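Local coordinates for RTX toxin (Vibrio vulnificus CMCP6, PDB 6A7H), which is a toxin whose Ras/Rap1-specific endopeptidase probably inactivates these small GTPases in host cells, behind a probable membrane-localization domain, at residues A[320-325]-A[374-379]; A[324-329]-A[381-386]. All blocks are in the same frame, centred on the assembly; numbering follows the deposited sequence.

Contact 1: A[320-325]-A[374-379]; sequences FVNEQM and VTLFEN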
# COMPACT_ATOMS: atom_id res chain seq x y z
N PHE A 320 17.50 19.14 -14.73
CA PHE A 320 17.27 20.54 -14.35
C PHE A 320 17.42 20.78 -12.85
O PHE A 320 18.09 21.73 -12.44
CB PHE A 320 15.88 21.01 -14.79
CG PHE A 320 15.54 22.40 -14.31
CD1 PHE A 320 15.91 23.51 -15.06
CD2 PHE A 320 14.88 22.60 -13.11
CE1 PHE A 320 15.61 24.80 -14.62
CE2 PHE A 320 14.59 23.87 -12.65
CZ PHE A 320 14.95 24.98 -13.41
N VAL A 321 16.77 19.95 -12.05
CA VAL A 321 16.82 20.10 -10.60
C VAL A 321 18.26 20.07 -10.09
O VAL A 321 18.61 20.77 -9.14
CB VAL A 321 15.99 19.00 -9.90
CG1 VAL A 321 16.35 18.90 -8.44
CG2 VAL A 321 14.52 19.31 -10.04
N ASN A 322 19.09 19.26 -10.76
CA ASN A 322 20.50 19.11 -10.40
C ASN A 322 21.35 20.29 -10.86
O ASN A 322 22.04 20.92 -10.06
CB ASN A 322 21.06 17.81 -10.99
CG ASN A 322 22.30 17.32 -10.27
OD1 ASN A 322 22.66 17.82 -9.20
ND2 ASN A 322 22.97 16.33 -10.86
N GLU A 323 21.30 20.59 -12.16
CA GLU A 323 22.11 21.65 -12.76
C GLU A 323 21.72 23.06 -12.31
O GLU A 323 22.56 23.95 -12.20
CB GLU A 323 22.03 21.58 -14.29
CG GLU A 323 22.49 20.28 -14.93
CD GLU A 323 22.52 20.34 -16.46
OE1 GLU A 323 23.07 19.41 -17.07
OE2 GLU A 323 21.98 21.32 -17.05
N GLN A 324 20.42 23.26 -12.07
CA GLN A 324 19.91 24.57 -11.69
C GLN A 324 19.51 24.64 -10.22
O GLN A 324 18.67 25.46 -9.85
CB GLN A 324 18.70 24.95 -12.54
CG GLN A 324 19.01 25.10 -14.01
CD GLN A 324 20.11 26.11 -14.26
OE1 GLN A 324 20.24 27.10 -13.54
NE2 GLN A 324 20.93 25.85 -15.28
N MET A 325 20.12 23.80 -9.39
CA MET A 325 19.75 23.73 -7.98
C MET A 325 19.93 25.08 -7.28
O MET A 325 19.13 25.44 -6.42
CB MET A 325 20.54 22.64 -7.26
CG MET A 325 19.92 22.26 -5.92
SD MET A 325 20.73 20.89 -5.08
CE MET A 325 20.35 19.54 -6.20
N VAL A 374 24.18 10.28 -8.29
CA VAL A 374 24.61 10.48 -6.92
C VAL A 374 24.90 11.97 -6.68
O VAL A 374 24.70 12.45 -5.57
CB VAL A 374 25.84 9.60 -6.60
CG1 VAL A 374 27.06 10.17 -7.25
CG2 VAL A 374 26.06 9.48 -5.11
N THR A 375 25.31 12.71 -7.72
CA THR A 375 25.64 14.13 -7.54
C THR A 375 24.43 14.97 -7.14
O THR A 375 24.59 16.00 -6.48
CB THR A 375 26.27 14.77 -8.81
OG1 THR A 375 25.38 14.68 -9.92
CG2 THR A 375 27.60 14.11 -9.15
N LEU A 376 23.23 14.55 -7.53
CA LEU A 376 22.00 15.22 -7.09
C LEU A 376 21.96 15.28 -5.57
O LEU A 376 21.68 16.32 -4.97
CB LEU A 376 20.76 14.50 -7.63
CG LEU A 376 19.38 14.99 -7.18
CD1 LEU A 376 19.15 16.43 -7.62
CD2 LEU A 376 18.31 14.09 -7.73
N PHE A 377 22.28 14.14 -4.95
CA PHE A 377 22.26 14.03 -3.50
C PHE A 377 23.38 14.86 -2.85
O PHE A 377 23.14 15.57 -1.86
CB PHE A 377 22.33 12.54 -3.11
CG PHE A 377 21.04 11.81 -3.35
CD1 PHE A 377 20.62 11.53 -4.65
CD2 PHE A 377 20.20 11.48 -2.30
CE1 PHE A 377 19.39 10.91 -4.90
CE2 PHE A 377 18.97 10.86 -2.54
CZ PHE A 377 18.57 10.57 -3.84
N GLU A 378 24.58 14.82 -3.44
CA GLU A 378 25.71 15.64 -2.96
C GLU A 378 25.44 17.13 -3.10
O GLU A 378 25.75 17.92 -2.20
CB GLU A 378 26.99 15.31 -3.73
CG GLU A 378 27.31 13.84 -3.82
CD GLU A 378 28.70 13.56 -4.38
OE1 GLU A 378 29.13 14.27 -5.32
OE2 GLU A 378 29.36 12.64 -3.87
N ASN A 379 24.89 17.52 -4.24
CA ASN A 379 24.55 18.91 -4.49
C ASN A 379 23.43 19.36 -3.54
O ASN A 379 23.48 20.47 -3.01
CB ASN A 379 24.17 19.12 -5.96
CG ASN A 379 25.39 19.07 -6.89
OD1 ASN A 379 26.51 19.38 -6.48
ND2 ASN A 379 25.17 18.69 -8.15

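Contact 2: A[324-329]-A[381-386]; sequences QMDALK and RANGMR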
# COMPACT_ATOMS: atom_id res chain seq x y z
N GLN A 324 20.42 23.26 -12.07
CA GLN A 324 19.91 24.57 -11.69
C GLN A 324 19.51 24.64 -10.22
O GLN A 324 18.67 25.46 -9.85
CB GLN A 324 18.70 24.95 -12.54
CG GLN A 324 19.01 25.10 -14.01
CD GLN A 324 20.11 26.11 -14.26
OE1 GLN A 324 20.24 27.10 -13.54
NE2 GLN A 324 20.93 25.85 -15.28
N MET A 325 20.12 23.80 -9.39
CA MET A 325 19.75 23.73 -7.98
C MET A 325 19.93 25.08 -7.28
O MET A 325 19.13 25.44 -6.42
CB MET A 325 20.54 22.64 -7.26
CG MET A 325 19.92 22.26 -5.92
SD MET A 325 20.73 20.89 -5.08
CE MET A 325 20.35 19.54 -6.20
N ASP A 326 20.97 25.83 -7.66
CA ASP A 326 21.25 27.14 -7.07
C ASP A 326 20.17 28.17 -7.40
O ASP A 326 19.81 28.99 -6.55
CB ASP A 326 22.61 27.68 -7.56
CG ASP A 326 23.77 26.77 -7.20
OD1 ASP A 326 23.55 25.73 -6.55
OD2 ASP A 326 24.92 27.10 -7.57
N ALA A 327 19.68 28.15 -8.63
CA ALA A 327 18.61 29.06 -9.05
C ALA A 327 17.31 28.71 -8.32
O ALA A 327 16.49 29.58 -8.03
CB ALA A 327 18.40 29.01 -10.55
N LEU A 328 17.13 27.43 -8.02
CA LEU A 328 15.97 27.01 -7.27
C LEU A 328 16.08 27.50 -5.83
O LEU A 328 15.12 28.05 -5.27
CB LEU A 328 15.83 25.49 -7.32
CG LEU A 328 15.39 24.96 -8.69
CD1 LEU A 328 15.78 23.49 -8.84
CD2 LEU A 328 13.89 25.17 -8.86
N LYS A 329 17.27 27.32 -5.25
CA LYS A 329 17.54 27.73 -3.88
C LYS A 329 17.27 29.22 -3.68
O LYS A 329 16.60 29.61 -2.73
CB LYS A 329 18.98 27.41 -3.50
CG LYS A 329 19.24 27.59 -2.01
CD LYS A 329 20.68 27.24 -1.63
CE LYS A 329 20.88 27.36 -0.12
NZ LYS A 329 22.30 27.20 0.26
N ARG A 381 22.80 18.02 -0.46
CA ARG A 381 23.42 18.10 0.86
C ARG A 381 24.28 19.35 1.01
O ARG A 381 24.19 20.05 2.02
CB ARG A 381 24.27 16.86 1.11
CG ARG A 381 24.95 16.89 2.44
CD ARG A 381 25.61 15.58 2.74
NE ARG A 381 25.99 15.54 4.14
CZ ARG A 381 27.17 15.95 4.59
NH1 ARG A 381 28.07 16.41 3.74
NH2 ARG A 381 27.44 15.88 5.88
N ALA A 382 25.10 19.65 0.01
CA ALA A 382 25.93 20.84 0.07
C ALA A 382 25.08 22.10 0.09
O ALA A 382 25.46 23.11 0.69
CB ALA A 382 26.91 20.88 -1.11
N ASN A 383 23.92 22.06 -0.57
CA ASN A 383 23.06 23.24 -0.63
C ASN A 383 22.09 23.39 0.54
O ASN A 383 21.39 24.38 0.62
CB ASN A 383 22.29 23.26 -1.94
CG ASN A 383 23.06 23.95 -3.04
OD1 ASN A 383 23.60 25.03 -2.84
ND2 ASN A 383 23.13 23.32 -4.21
N GLY A 384 22.06 22.41 1.45
CA GLY A 384 21.15 22.49 2.58
C GLY A 384 19.73 22.07 2.23
O GLY A 384 18.80 22.29 3.00
N MET A 385 19.56 21.44 1.08
CA MET A 385 18.24 21.03 0.63
C MET A 385 17.94 19.58 0.99
O MET A 385 18.84 18.75 1.04
CB MET A 385 18.12 21.28 -0.86
CG MET A 385 17.89 22.76 -1.13
SD MET A 385 18.29 23.33 -2.78
CE MET A 385 16.79 22.84 -3.63
N ARG A 386 16.67 19.31 1.25
CA ARG A 386 16.25 17.96 1.56
C ARG A 386 15.64 17.29 0.33
O ARG A 386 14.82 17.87 -0.36
CB ARG A 386 15.24 17.96 2.71
CG ARG A 386 14.90 16.56 3.18
CD ARG A 386 13.89 16.55 4.31
NE ARG A 386 13.68 15.19 4.81
CZ ARG A 386 12.52 14.76 5.30
NH1 ARG A 386 11.47 15.57 5.34
NH2 ARG A 386 12.41 13.50 5.73
O HOH W 1 24.14 25.32 2.55

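Contact 1: A[320-325]-A[374-379]
The side-chain amide of N322 reaches across to the helix 374-383 and uses both of its ends there. Its OD1 accepts a nearly straight hydrogen bond (171°) from ND2 of N379, 2.9 Å away; the donor is tilted out of the carbonyl plane, and the two amide planes are turned 47° against each other. Its ND2 in turn gives a hydrogen bond to OG1 of T375 at 3.1 Å, with the hydroxyl oxygen lying almost in the amide plane of N322. T375 and N379 are one helical turn apart, so the amide spans that turn along the backbone of L376, whose CA is 3.4 Å from N322 OD1. Two bonds on different partners fix which way round the amide sits. With CG anti to the backbone N, N322 directs the amide away from its own helix axis and over the gap. Inward of this polar pair the contact is apolar. CD1 of L376 meets both CG1 of V321, 3.8 Å away, and CE of M325 at 3.6 Å. The M325 chain runs out straight to the sulfur and then bends (chi3 -67°), which turns its methyl toward L376, while SD rests against the carbonyl group of N379. On the sheet side, V321 and M325 both touch I336 and L376 lies on L338, two residues of strand 333-338; V321 also reaches V432 and I434 of strand 430-436. Helices 316-323 and 374-383 thus pack side by side on one face of the parallel sheet.

Contact 2: A[324-329]-A[381-386]
The short helix that starts at M325 comes alongside the C-terminal end of helix 374-383, with D326 and N383 the nearest pair of CA atoms, 7.7 Å apart; there G384, at positive phi (81°), closes the helix in a Schellman motif. N383 takes part in all three hydrogen bonds across the contact. Its ND2 makes two weak ones, to SD of M325 at 3.5 Å and to OD1 of D326 at 3.4 Å, and the carboxylate of D326 stands almost perpendicular to the amide, their planes 83° apart. The fully extended chain of K329 crosses N383 obliquely and brings NZ to the backbone O of N383, a weak bond of 3.0 Å. A water bonded to O of A382 is also a weak, long partner of NZ. The ammonium therefore lies at the carbonyl end of the helix, where its charge would probably be favourable to the helix dipole. Deeper in, the M385 and M325 chains run antiparallel alongside each other, SD of M385 lying 3.7 Å from CG of M325, and both rest on I336. M385 leads into strand 386-391, the edge strand, whose R386 pairs through its backbone with T334 and I336. This is the helix-to-strand connection of an alpha/beta fold with a parallel sheet, the turn being made here through the Schellman motif.

Overall arrangement
Contacts 1 and 2 follow one another along helix 374-383, their centres about 7 Å apart: 374-379 faces the end of helix 316-323, and 381-386 faces the start of helix 325-330. Q324 ends the one helix and sits at the N-cap position of the next, and M325, just after it, takes part in both contacts. L328 of contact 2 also packs back on contact 1, its CD1 4.0 Å from CE2 of F320. Each contact is polar outward and apolar toward strand 333-338, so together they form one continuous seam over the parallel sheet. The seam lies about 30 Å from the centre of the chain, within the region related to the C2 domain of Pasteurella multocida toxin.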